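Long-range contact in D-2-hydroxyacid dehydrogensase protein (Ketogulonicigenium vulgare, PDB 4LSW), which probably catalyses the NAD(P)-dependent interconversion of D-2-hydroxyacids and 2-oxoacids: residues 95-107 against 282-296. Numbering follows the deposited sequence.
Sequences NTPDVLTGDVADL and HASGTIETRKAMGQL
V99 and M293 meet in the hinge region of a two-domain D-2-hydroxyacid dehydrogenase, where the two chain crossovers between the domains run antiparallel. Residues 95-107 run from strand 92-94 into helix 101-116, and residues 282-296 run from the seven-stranded Rossmann-type sheet into helix 287-306. V99 is one bump of the first segment. It drops into the hollow between A292 and M293, and its CG2 presses tightly on M293 CG at 3.4 Å. V99 CG1 lies anti to the carbonyl carbon (chi1 -68°), which leaves CG2 between the backbone N and the carbonyl carbon, aimed at M293. Next to it, L296 CD2 tucks under the T96-P97 bend, 3.6 Å from T96 CA. T96 CG2 rests on M293 O, while T96 OG1 turns to the backbone N of G75. L100 CB rests over the notch between S284 CB and T289 CG2, 3.7 Å from T289 CG2. The methyl of A283 fills the shallow hollow between V104 and L107. L107 CD2 lies over A283 CA at 3.5 Å and also touches the H282 ring. D103 OD2 accepts hydrogen bonds from both T286 OG1 and T289 OG1. An alanine in place of D103 would probably leave the hydroxyls of T286 and T289 without their shared acceptor, and the start of helix 287-306 less firmly tied to helix 101-116. T286 is also the N-cap, its OG1 accepting from T289 N at 3.1 Å. The T286 OG1 bond to D103 OD2, 2.6 Å, arrives from above the carboxylate plane, whereas T289 OG1 meets the anti lone pair of D103 OD2 at 2.5 Å.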
loop_
_atom_site.group_PDB
_atom_site.type_symbol
_atom_site.label_atom_id
_atom_site.label_comp_id
_atom_site.label_asym_id
_atom_site.label_seq_id
_atom_site.Cartn_x
_atom_site.Cartn_y
_atom_site.Cartn_z
ATOM N N ASN A 95 -2.814 12.500 -7.430
ATOM C CA ASN A 95 -2.714 11.064 -7.172
ATOM C C ASN A 95 -4.109 10.441 -7.107
ATOM O O ASN A 95 -5.091 11.068 -7.530
ATOM C CB ASN A 95 -1.913 10.776 -5.891
ATOM C CG ASN A 95 -2.603 11.281 -4.635
ATOM O OD1 ASN A 95 -3.466 12.153 -4.686
ATOM N ND2 ASN A 95 -2.208 10.730 -3.490
ATOM N N THR A 96 -4.207 9.213 -6.594
ATOM C CA THR A 96 -5.519 8.567 -6.436
ATOM C C THR A 96 -5.740 8.025 -5.019
ATOM O O THR A 96 -5.638 6.817 -4.792
ATOM C CB THR A 96 -5.738 7.446 -7.463
ATOM O OG1 THR A 96 -4.817 6.377 -7.229
ATOM C CG2 THR A 96 -5.547 7.976 -8.881
ATOM N N PRO A 97 -6.052 8.921 -4.075
ATOM C CA PRO A 97 -6.222 8.563 -2.663
ATOM C C PRO A 97 -7.629 8.083 -2.335
ATOM O O PRO A 97 -8.543 8.255 -3.146
ATOM C CB PRO A 97 -5.984 9.891 -1.956
ATOM C CG PRO A 97 -6.530 10.905 -2.905
ATOM C CD PRO A 97 -6.256 10.365 -4.296
ATOM N N ASP A 98 -7.769 7.481 -1.154
ATOM C CA ASP A 98 -9.061 7.158 -0.528
ATOM C C ASP A 98 -9.789 5.951 -1.115
ATOM O O ASP A 98 -10.402 5.166 -0.379
ATOM C CB ASP A 98 -9.984 8.381 -0.491
ATOM C CG ASP A 98 -9.438 9.492 0.380
ATOM O OD1 ASP A 98 -8.845 9.177 1.435
ATOM O OD2 ASP A 98 -9.603 10.677 0.017
ATOM N N VAL A 99 -9.723 5.791 -2.427
ATOM C CA VAL A 99 -10.494 4.734 -3.064
ATOM C C VAL A 99 -10.034 3.312 -2.730
ATOM O O VAL A 99 -10.771 2.360 -2.988
ATOM C CB VAL A 99 -10.546 4.923 -4.589
ATOM C CG1 VAL A 99 -11.367 6.148 -4.926
ATOM C CG2 VAL A 99 -9.151 5.052 -5.136
ATOM N N LEU A 100 -8.843 3.162 -2.145
ATOM C CA LEU A 100 -8.305 1.838 -1.825
ATOM C C LEU A 100 -8.382 1.461 -0.337
ATOM O O LEU A 100 -8.032 0.340 0.049
ATOM C CB LEU A 100 -6.853 1.691 -2.316
ATOM C CG LEU A 100 -5.711 2.620 -1.874
ATOM C CD1 LEU A 100 -5.526 2.721 -0.373
ATOM C CD2 LEU A 100 -4.413 2.141 -2.503
ATOM N N THR A 101 -8.789 2.429 0.477
ATOM C CA THR A 101 -8.656 2.329 1.932
ATOM C C THR A 101 -9.391 1.120 2.516
ATOM O O THR A 101 -8.815 0.333 3.268
ATOM C CB THR A 101 -9.126 3.624 2.615
ATOM O OG1 THR A 101 -8.309 4.712 2.154
ATOM C CG2 THR A 101 -9.017 3.519 4.126
ATOM N N GLY A 102 -10.651 0.953 2.132
ATOM C CA GLY A 102 -11.479 -0.097 2.703
ATOM C C GLY A 102 -10.998 -1.482 2.328
ATOM O O GLY A 102 -10.988 -2.377 3.165
ATOM N N ASP A 103 -10.582 -1.665 1.082
ATOM C CA ASP A 103 -10.121 -2.974 0.648
ATOM C C ASP A 103 -8.787 -3.350 1.296
ATOM O O ASP A 103 -8.571 -4.504 1.641
ATOM C CB ASP A 103 -10.079 -3.062 -0.883
ATOM C CG ASP A 103 -11.437 -3.403 -1.474
ATOM O OD1 ASP A 103 -12.154 -4.204 -0.845
ATOM O OD2 ASP A 103 -11.779 -2.886 -2.555
ATOM N N VAL A 104 -7.922 -2.362 1.514
ATOM C CA VAL A 104 -6.663 -2.639 2.190
ATOM C C VAL A 104 -6.938 -3.082 3.626
ATOM O O VAL A 104 -6.399 -4.081 4.095
ATOM C CB VAL A 104 -5.723 -1.413 2.169
ATOM C CG1 VAL A 104 -4.513 -1.651 3.055
ATOM C CG2 VAL A 104 -5.272 -1.118 0.736
ATOM N N ALA A 105 -7.835 -2.366 4.297
ATOM C CA ALA A 105 -8.187 -2.711 5.669
ATOM C C ALA A 105 -8.833 -4.097 5.730
ATOM O O ALA A 105 -8.519 -4.894 6.626
ATOM C CB ALA A 105 -9.098 -1.658 6.268
ATOM N N ASP A 106 -9.720 -4.391 4.780
ATOM C CA ASP A 106 -10.317 -5.719 4.694
ATOM C C ASP A 106 -9.256 -6.815 4.628
ATOM O O ASP A 106 -9.352 -7.804 5.348
ATOM C CB ASP A 106 -11.217 -5.859 3.451
ATOM C CG ASP A 106 -12.608 -5.268 3.621
ATOM O OD1 ASP A 106 -12.885 -4.549 4.601
ATOM O OD2 ASP A 106 -13.428 -5.521 2.711
ATOM N N LEU A 107 -8.244 -6.656 3.771
ATOM C CA LEU A 107 -7.266 -7.730 3.626
ATOM C C LEU A 107 -6.438 -7.888 4.898
ATOM O O LEU A 107 -6.173 -8.998 5.326
ATOM C CB LEU A 107 -6.366 -7.557 2.402
ATOM C CG LEU A 107 -5.568 -8.838 2.110
ATOM C CD1 LEU A 107 -6.436 -9.945 1.514
ATOM C CD2 LEU A 107 -4.326 -8.604 1.235
ATOM N N HIS A 282 -1.495 -7.578 -2.596
ATOM C CA HIS A 282 -2.792 -7.365 -3.217
ATOM C C HIS A 282 -3.837 -6.803 -2.259
ATOM O O HIS A 282 -5.036 -6.977 -2.493
ATOM C CB HIS A 282 -3.310 -8.638 -3.915
ATOM C CG HIS A 282 -3.794 -9.710 -2.983
ATOM N ND1 HIS A 282 -4.899 -10.493 -3.258
ATOM C CD2 HIS A 282 -3.312 -10.152 -1.798
ATOM C CE1 HIS A 282 -5.083 -11.356 -2.278
ATOM N NE2 HIS A 282 -4.126 -11.179 -1.382
ATOM N N ALA A 283 -3.407 -6.109 -1.207
ATOM C CA ALA A 283 -4.383 -5.456 -0.321
ATOM C C ALA A 283 -5.374 -4.540 -1.050
ATOM O O ALA A 283 -6.549 -4.473 -0.678
ATOM C CB ALA A 283 -3.681 -4.689 0.798
ATOM N N SER A 284 -4.924 -3.852 -2.095
ATOM C CA SER A 284 -5.826 -3.003 -2.872
ATOM C C SER A 284 -6.348 -3.725 -4.118
ATOM O O SER A 284 -7.009 -3.115 -4.959
ATOM C CB SER A 284 -5.138 -1.703 -3.278
ATOM O OG SER A 284 -4.129 -1.948 -4.235
ATOM N N GLY A 285 -6.065 -5.024 -4.205
ATOM C CA GLY A 285 -6.362 -5.802 -5.401
ATOM C C GLY A 285 -7.799 -6.277 -5.595
ATOM O O GLY A 285 -8.051 -7.479 -5.648
ATOM N N THR A 286 -8.741 -5.353 -5.709
ATOM C CA THR A 286 -10.094 -5.750 -6.084
ATOM C C THR A 286 -10.484 -5.065 -7.383
ATOM O O THR A 286 -9.936 -4.013 -7.737
ATOM C CB THR A 286 -11.160 -5.418 -5.012
ATOM O OG1 THR A 286 -11.272 -4.001 -4.880
ATOM C CG2 THR A 286 -10.806 -6.047 -3.672
ATOM N N ILE A 287 -11.434 -5.657 -8.095
ATOM C CA ILE A 287 -11.940 -5.009 -9.292
ATOM C C ILE A 287 -12.477 -3.605 -8.995
ATOM O O ILE A 287 -12.152 -2.652 -9.709
ATOM C CB ILE A 287 -13.010 -5.866 -10.003
ATOM C CG1 ILE A 287 -12.407 -7.204 -10.442
ATOM C CG2 ILE A 287 -13.587 -5.124 -11.198
ATOM C CD1 ILE A 287 -13.417 -8.196 -10.980
ATOM N N GLU A 288 -13.284 -3.460 -7.943
ATOM C CA GLU A 288 -13.893 -2.168 -7.663
ATOM C C GLU A 288 -12.869 -1.096 -7.306
ATOM O O GLU A 288 -12.960 0.037 -7.779
ATOM C CB GLU A 288 -14.956 -2.268 -6.567
ATOM C CG GLU A 288 -15.818 -1.017 -6.465
ATOM C CD GLU A 288 -17.154 -1.257 -5.776
ATOM O OE1 GLU A 288 -17.390 -2.379 -5.274
ATOM O OE2 GLU A 288 -17.972 -0.314 -5.742
ATOM N N THR A 289 -11.890 -1.452 -6.479
ATOM C CA THR A 289 -10.878 -0.481 -6.097
ATOM C C THR A 289 -10.020 -0.066 -7.292
ATOM O O THR A 289 -9.794 1.124 -7.511
ATOM C CB THR A 289 -10.010 -1.000 -4.942
ATOM O OG1 THR A 289 -10.756 -0.875 -3.724
ATOM C CG2 THR A 289 -8.721 -0.196 -4.830
ATOM N N ARG A 290 -9.572 -1.039 -8.072
ATOM C CA ARG A 290 -8.726 -0.707 -9.212
ATOM C C ARG A 290 -9.487 0.119 -10.251
ATOM O O ARG A 290 -8.942 1.074 -10.807
ATOM C CB ARG A 290 -8.070 -1.954 -9.806
ATOM C CG ARG A 290 -7.074 -2.628 -8.849
ATOM C CD ARG A 290 -6.013 -1.650 -8.365
ATOM N NE ARG A 290 -5.187 -2.244 -7.320
ATOM C CZ ARG A 290 -4.163 -3.061 -7.547
ATOM N NH1 ARG A 290 -3.829 -3.382 -8.791
ATOM N NH2 ARG A 290 -3.469 -3.553 -6.526
ATOM N N LYS A 291 -10.754 -0.205 -10.497
ATOM C CA LYS A 291 -11.529 0.639 -11.405
ATOM C C LYS A 291 -11.666 2.053 -10.871
ATOM O O LYS A 291 -11.567 3.022 -11.614
ATOM C CB LYS A 291 -12.902 0.032 -11.695
ATOM C CG LYS A 291 -12.831 -1.086 -12.699
ATOM C CD LYS A 291 -14.198 -1.599 -13.075
ATOM C CE LYS A 291 -14.059 -2.769 -14.040
ATOM N NZ LYS A 291 -15.382 -3.276 -14.509
ATOM N N ALA A 292 -11.885 2.176 -9.568
ATOM C CA ALA A 292 -12.024 3.491 -8.973
ATOM C C ALA A 292 -10.726 4.306 -9.065
ATOM O O ALA A 292 -10.775 5.516 -9.301
ATOM C CB ALA A 292 -12.498 3.380 -7.531
ATOM N N MET A 293 -9.583 3.643 -8.881
ATOM C CA MET A 293 -8.278 4.302 -9.002
ATOM C C MET A 293 -8.051 4.813 -10.423
ATOM O O MET A 293 -7.666 5.967 -10.620
ATOM C CB MET A 293 -7.157 3.347 -8.582
ATOM C CG MET A 293 -7.203 3.009 -7.100
ATOM S SD MET A 293 -5.951 1.828 -6.627
ATOM C CE MET A 293 -4.582 2.517 -7.552
ATOM N N GLY A 294 -8.317 3.951 -11.402
ATOM C CA GLY A 294 -8.188 4.305 -12.804
ATOM C C GLY A 294 -9.126 5.431 -13.192
ATOM O O GLY A 294 -8.741 6.347 -13.917
ATOM N N GLN A 295 -10.364 5.359 -12.709
ATOM C CA GLN A 295 -11.356 6.397 -12.968
ATOM C C GLN A 295 -10.907 7.750 -12.424
ATOM O O GLN A 295 -11.115 8.789 -13.057
ATOM C CB GLN A 295 -12.706 6.010 -12.350
ATOM C CG GLN A 295 -13.857 6.943 -12.730
ATOM C CD GLN A 295 -14.231 6.838 -14.198
ATOM O OE1 GLN A 295 -14.614 5.769 -14.681
ATOM N NE2 GLN A 295 -14.115 7.949 -14.919
ATOM N N LEU A 296 -10.286 7.731 -11.248
ATOM C CA LEU A 296 -9.823 8.949 -10.596
ATOM C C LEU A 296 -8.655 9.576 -11.356
ATOM O O LEU A 296 -8.599 10.795 -11.533
ATOM C CB LEU A 296 -9.433 8.635 -9.150
ATOM C CG LEU A 296 -9.095 9.812 -8.237
ATOM C CD1 LEU A 296 -10.119 10.933 -8.384
ATOM C CD2 LEU A 296 -9.016 9.326 -6.787
#